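Local coordinates for aryl acylamidase (bacterium CSBL00001, PDB 4YJ6), which probably hydrolyses the amide bond of aryl acylamides, as an amidase signature hydrolase, at residues T145-N159 with M403-G415. Numbering follows the deposited sequence.
Sequences TFFGPTRNPFNLDFN and MPVRNATDGCTEG
Two backbone hydrogen bonds flank F158 and R406 and pair these residues as a single beta bridge: N407 N donates to D157 O (3.0 Å) and N159 N to V405 O (2.8 Å), the latter approaching V405 O nearly along its C=O axis. Water 2 reinforces the pairing by donating to both D157 O and N407 O.

The side-chain amide of N407 extends this link. Its OD1 accepts from N159 ND2 (2.9 Å), a bond lying close to the N159 amide plane, although the two amides are turned 69° apart. With CG anti to the backbone N (chi1 -164°) the N159 amide reaches N407; its OD1 is held by the backbone N of T142 and G161, which leaves ND2 to face N407 OD1. On the other branch, N407 ND2 gives a weak bond to F158 O (3.1 Å) and a further one to water 1, and the CG of R151 packs against the same nitrogen. An alanine in place of N407 would probably leave N159 ND2 without this acceptor and F158 O and water 1 without their donor.

The charged pair lies toward the surface. D157 and R406 run side by side, joined by a long salt bridge from OD2 to NH2 (3.6 Å). R406 CG lies off-centre over the F158 ring, a CH-pi contact, and the bend at chi3 (94°) brings the guanidinium back so that one of its faces covers F158 CZ, 3.5 Å from R406 NH1.

Apolar packing continues where F158 CD2 meets P404 CB (4.1 Å); L454 of strand 454-462 also touches F158. Separately, the T145 CG2 methyl rests against D410 O and G411 CA.

The arrangement is an isolated beta bridge, clamped by asparagine side chains, that joins consecutive type I turns with Asx turns at N152 and N155 to the long loop after strand 394-398 within the amidase fold.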
loop_
_atom_site.group_PDB
_atom_site.type_symbol
_atom_site.label_atom_id
_atom_site.label_comp_id
_atom_site.label_asym_id
_atom_site.label_seq_id
_atom_site.Cartn_x
_atom_site.Cartn_y
_atom_site.Cartn_z
ATOM N N THR A 145 17.139 -10.363 0.458
ATOM C CA THR A 145 18.027 -11.486 0.759
ATOM C C THR A 145 18.097 -11.865 2.225
ATOM O O THR A 145 18.881 -12.738 2.579
ATOM C CB THR A 145 19.449 -11.220 0.274
ATOM O OG1 THR A 145 19.985 -10.079 0.943
ATOM C CG2 THR A 145 19.463 -10.980 -1.222
ATOM N N PHE A 146 17.306 -11.223 3.084
ATOM C CA PHE A 146 17.348 -11.547 4.517
ATOM C C PHE A 146 16.108 -12.341 4.907
ATOM O O PHE A 146 16.212 -13.417 5.515
ATOM C CB PHE A 146 17.501 -10.267 5.344
ATOM C CG PHE A 146 17.576 -10.498 6.841
ATOM C CD1 PHE A 146 18.460 -11.429 7.373
ATOM C CD2 PHE A 146 16.782 -9.771 7.701
ATOM C CE1 PHE A 146 18.536 -11.644 8.750
ATOM C CE2 PHE A 146 16.842 -9.981 9.087
ATOM C CZ PHE A 146 17.726 -10.930 9.601
ATOM N N PHE A 147 14.923 -11.827 4.574
ATOM C CA PHE A 147 13.688 -12.556 4.857
ATOM C C PHE A 147 13.198 -13.387 3.672
ATOM O O PHE A 147 12.519 -14.399 3.846
ATOM C CB PHE A 147 12.558 -11.586 5.246
ATOM C CG PHE A 147 12.844 -10.788 6.476
ATOM C CD1 PHE A 147 12.979 -9.413 6.402
ATOM C CD2 PHE A 147 13.008 -11.414 7.714
ATOM C CE1 PHE A 147 13.238 -8.660 7.520
ATOM C CE2 PHE A 147 13.265 -10.673 8.856
ATOM C CZ PHE A 147 13.379 -9.288 8.773
ATOM N N GLY A 148 13.514 -12.949 2.456
ATOM C CA GLY A 148 13.067 -13.673 1.271
ATOM C C GLY A 148 11.766 -13.132 0.672
ATOM O O GLY A 148 11.280 -12.057 1.045
ATOM N N PRO A 149 11.205 -13.854 -0.295
ATOM C CA PRO A 149 10.031 -13.328 -1.002
ATOM C C PRO A 149 8.704 -13.522 -0.279
ATOM O O PRO A 149 8.462 -14.569 0.329
ATOM C CB PRO A 149 10.020 -14.144 -2.306
ATOM C CG PRO A 149 10.643 -15.478 -1.908
ATOM C CD PRO A 149 11.643 -15.169 -0.825
ATOM N N THR A 150 7.816 -12.533 -0.361
ATOM C CA THR A 150 6.459 -12.735 0.115
ATOM C C THR A 150 5.591 -13.204 -1.042
ATOM O O THR A 150 5.502 -12.537 -2.077
ATOM C CB THR A 150 5.861 -11.456 0.733
ATOM O OG1 THR A 150 6.603 -11.108 1.910
ATOM C CG2 THR A 150 4.414 -11.664 1.133
ATOM N N ARG A 151 4.947 -14.351 -0.847
ATOM C CA ARG A 151 4.253 -15.083 -1.912
ATOM C C ARG A 151 2.756 -14.808 -1.983
ATOM O O ARG A 151 2.121 -14.438 -0.995
ATOM C CB ARG A 151 4.525 -16.591 -1.729
ATOM C CG ARG A 151 6.020 -16.893 -1.666
ATOM C CD ARG A 151 6.316 -18.420 -1.619
ATOM N NE ARG A 151 7.756 -18.653 -1.504
ATOM C CZ ARG A 151 8.445 -18.702 -0.362
ATOM N NH1 ARG A 151 7.840 -18.554 0.807
ATOM N NH2 ARG A 151 9.762 -18.907 -0.385
ATOM N N ASN A 152 2.200 -14.997 -3.173
ATOM C CA ASN A 152 0.831 -14.645 -3.460
ATOM C C ASN A 152 -0.137 -15.731 -2.996
ATOM O O ASN A 152 -0.014 -16.876 -3.467
ATOM C CB ASN A 152 0.688 -14.463 -4.986
ATOM C CG ASN A 152 -0.513 -13.653 -5.344
ATOM O OD1 ASN A 152 -1.616 -13.944 -4.878
ATOM N ND2 ASN A 152 -0.311 -12.578 -6.123
ATOM N N PRO A 153 -1.101 -15.400 -2.095
ATOM C CA PRO A 153 -2.055 -16.428 -1.651
ATOM C C PRO A 153 -2.848 -17.041 -2.793
ATOM O O PRO A 153 -3.426 -18.105 -2.613
ATOM C CB PRO A 153 -3.008 -15.665 -0.705
ATOM C CG PRO A 153 -2.166 -14.483 -0.220
ATOM C CD PRO A 153 -1.351 -14.102 -1.428
ATOM N N PHE A 154 -2.916 -16.369 -3.940
ATOM C CA PHE A 154 -3.653 -16.954 -5.079
ATOM C C PHE A 154 -2.839 -18.017 -5.824
ATOM O O PHE A 154 -3.399 -18.816 -6.580
ATOM C CB PHE A 154 -4.117 -15.848 -6.035
ATOM C CG PHE A 154 -5.367 -15.196 -5.584
ATOM C CD1 PHE A 154 -6.590 -15.538 -6.124
ATOM C CD2 PHE A 154 -5.322 -14.284 -4.543
ATOM C CE1 PHE A 154 -7.747 -14.970 -5.656
ATOM C CE2 PHE A 154 -6.459 -13.718 -4.058
ATOM C CZ PHE A 154 -7.677 -14.047 -4.593
ATOM N N ASN A 155 -1.527 -17.991 -5.649
ATOM C CA ASN A 155 -0.628 -18.995 -6.211
ATOM C C ASN A 155 0.768 -18.710 -5.679
ATOM O O ASN A 155 1.422 -17.742 -6.064
ATOM C CB ASN A 155 -0.657 -18.968 -7.756
ATOM C CG ASN A 155 0.214 -20.054 -8.364
ATOM O OD1 ASN A 155 1.169 -20.510 -7.742
ATOM N ND2 ASN A 155 -0.118 -20.470 -9.583
ATOM N N LEU A 156 1.236 -19.538 -4.742
ATOM C CA LEU A 156 2.500 -19.248 -4.063
ATOM C C LEU A 156 3.738 -19.253 -4.967
ATOM O O LEU A 156 4.790 -18.841 -4.549
ATOM C CB LEU A 156 2.711 -20.190 -2.845
ATOM C CG LEU A 156 1.936 -19.804 -1.573
ATOM C CD1 LEU A 156 0.444 -19.765 -1.836
ATOM C CD2 LEU A 156 2.244 -20.823 -0.498
ATOM N N ASP A 157 3.617 -19.711 -6.206
ATOM C CA ASP A 157 4.743 -19.619 -7.145
ATOM C C ASP A 157 4.956 -18.175 -7.586
ATOM O O ASP A 157 5.987 -17.854 -8.159
ATOM C CB ASP A 157 4.478 -20.483 -8.397
ATOM C CG ASP A 157 4.537 -21.992 -8.109
ATOM O OD1 ASP A 157 5.181 -22.390 -7.120
ATOM O OD2 ASP A 157 3.942 -22.761 -8.900
ATOM N N PHE A 158 3.971 -17.327 -7.307
ATOM C CA PHE A 158 3.996 -15.921 -7.732
ATOM C C PHE A 158 4.183 -14.991 -6.551
ATOM O O PHE A 158 3.927 -15.359 -5.412
ATOM C CB PHE A 158 2.697 -15.581 -8.466
ATOM C CG PHE A 158 2.602 -16.251 -9.816
ATOM C CD1 PHE A 158 2.156 -17.552 -9.926
ATOM C CD2 PHE A 158 3.017 -15.591 -10.952
ATOM C CE1 PHE A 158 2.083 -18.183 -11.173
ATOM C CE2 PHE A 158 2.951 -16.213 -12.206
ATOM C CZ PHE A 158 2.485 -17.506 -12.306
ATOM N N ASN A 159 4.643 -13.785 -6.839
ATOM C CA ASN A 159 4.936 -12.799 -5.795
ATOM C C ASN A 159 3.667 -12.031 -5.432
ATOM O O ASN A 159 2.743 -11.898 -6.253
ATOM C CB ASN A 159 6.008 -11.852 -6.327
ATOM C CG ASN A 159 6.662 -11.038 -5.248
ATOM O OD1 ASN A 159 6.361 -9.856 -5.062
ATOM N ND2 ASN A 159 7.599 -11.651 -4.549
HETATM N N MSE A 403 0.617 -8.616 -14.983
HETATM C CA MSE A 403 0.203 -9.581 -13.975
HETATM C C MSE A 403 1.344 -9.965 -13.043
HETATM O O MSE A 403 2.508 -9.650 -13.297
HETATM C CB MSE A 403 -0.303 -10.852 -14.687
HETATM C CG MSE A 403 -1.434 -10.598 -15.668
HETATM SE SE MSE A 403 -3.011 -9.837 -14.814
HETATM C CE MSE A 403 -3.470 -11.263 -13.559
ATOM N N PRO A 404 1.012 -10.650 -11.940
ATOM C CA PRO A 404 2.058 -11.077 -11.015
ATOM C C PRO A 404 3.172 -11.868 -11.697
ATOM O O PRO A 404 2.915 -12.602 -12.678
ATOM C CB PRO A 404 1.295 -11.971 -10.022
ATOM C CG PRO A 404 -0.061 -11.394 -9.961
ATOM C CD PRO A 404 -0.337 -10.963 -11.425
ATOM N N VAL A 405 4.387 -11.685 -11.189
ATOM C CA VAL A 405 5.565 -12.395 -11.646
ATOM C C VAL A 405 5.899 -13.556 -10.715
ATOM O O VAL A 405 5.532 -13.577 -9.530
ATOM C CB VAL A 405 6.784 -11.464 -11.774
ATOM C CG1 VAL A 405 6.469 -10.310 -12.734
ATOM C CG2 VAL A 405 7.232 -10.925 -10.381
ATOM N N ARG A 406 6.595 -14.545 -11.264
ATOM C CA ARG A 406 7.103 -15.651 -10.452
ATOM C C ARG A 406 8.163 -15.192 -9.472
ATOM O O ARG A 406 8.979 -14.320 -9.774
ATOM C CB ARG A 406 7.659 -16.755 -11.370
ATOM C CG ARG A 406 6.611 -17.252 -12.360
ATOM C CD ARG A 406 7.025 -18.516 -13.147
ATOM N NE ARG A 406 6.518 -19.707 -12.470
ATOM C CZ ARG A 406 5.370 -20.316 -12.744
ATOM N NH1 ARG A 406 4.586 -19.900 -13.728
ATOM N NH2 ARG A 406 5.019 -21.366 -12.025
ATOM N N ASN A 407 8.171 -15.773 -8.273
ATOM C CA ASN A 407 9.246 -15.487 -7.343
ATOM C C ASN A 407 10.584 -15.969 -7.876
ATOM O O ASN A 407 10.663 -17.073 -8.419
ATOM C CB ASN A 407 8.968 -16.163 -6.014
ATOM C CG ASN A 407 7.671 -15.691 -5.399
ATOM O OD1 ASN A 407 7.480 -14.484 -5.209
ATOM N ND2 ASN A 407 6.762 -16.623 -5.127
ATOM N N ALA A 408 11.600 -15.117 -7.774
ATOM C CA ALA A 408 12.992 -15.506 -7.980
ATOM C C ALA A 408 13.488 -16.318 -6.782
ATOM O O ALA A 408 12.787 -16.444 -5.779
ATOM C CB ALA A 408 13.890 -14.270 -8.170
ATOM N N THR A 409 14.707 -16.845 -6.887
ATOM C CA THR A 409 15.286 -17.669 -5.822
ATOM C C THR A 409 16.520 -17.015 -5.230
ATOM O O THR A 409 17.202 -17.622 -4.398
ATOM C CB THR A 409 15.728 -19.056 -6.362
ATOM O OG1 THR A 409 16.690 -18.861 -7.403
ATOM C CG2 THR A 409 14.543 -19.824 -6.910
ATOM N N ASP A 410 16.807 -15.779 -5.639
ATOM C CA ASP A 410 18.033 -15.115 -5.231
ATOM C C ASP A 410 17.763 -13.912 -4.322
ATOM O O ASP A 410 18.660 -13.116 -4.078
ATOM C CB ASP A 410 18.823 -14.656 -6.465
ATOM C CG ASP A 410 18.112 -13.562 -7.246
ATOM O OD1 ASP A 410 16.942 -13.281 -6.942
ATOM O OD2 ASP A 410 18.714 -12.983 -8.182
ATOM N N GLY A 411 16.522 -13.765 -3.866
ATOM C CA GLY A 411 16.166 -12.633 -3.025
ATOM C C GLY A 411 15.964 -11.326 -3.780
ATOM O O GLY A 411 15.802 -10.287 -3.142
ATOM N N CYS A 412 15.966 -11.366 -5.115
ATOM C CA CYS A 412 15.821 -10.142 -5.923
ATOM C C CYS A 412 14.697 -10.210 -6.986
ATOM O O CYS A 412 14.870 -9.692 -8.100
ATOM C CB CYS A 412 17.148 -9.794 -6.618
ATOM S SG CYS A 412 18.413 -9.045 -5.520
ATOM N N THR A 413 13.564 -10.822 -6.639
ATOM C CA THR A 413 12.400 -10.862 -7.525
ATOM C C THR A 413 12.131 -9.437 -7.990
ATOM O O THR A 413 12.150 -8.506 -7.188
ATOM C CB THR A 413 11.117 -11.379 -6.810
ATOM O OG1 THR A 413 11.346 -12.699 -6.289
ATOM C CG2 THR A 413 9.906 -11.427 -7.760
ATOM N N GLU A 414 11.901 -9.278 -9.280
ATOM C CA GLU A 414 11.542 -7.987 -9.838
ATOM C C GLU A 414 10.460 -8.186 -10.898
ATOM O O GLU A 414 10.101 -9.313 -11.255
ATOM C CB GLU A 414 12.782 -7.301 -10.425
ATOM C CG GLU A 414 13.407 -8.113 -11.564
ATOM C CD GLU A 414 14.604 -7.421 -12.195
ATOM O OE1 GLU A 414 15.191 -6.533 -11.555
ATOM O OE2 GLU A 414 14.953 -7.772 -13.346
ATOM N N GLY A 415 9.924 -7.081 -11.404
ATOM C CA GLY A 415 8.925 -7.150 -12.453
ATOM C C GLY A 415 9.576 -7.444 -13.799
ATOM O O GLY A 415 10.789 -7.598 -13.888
HETATM O O HOH W 1 8.163 -19.317 -4.897
HETATM O O HOH W 2 8.410 -19.355 -8.334
#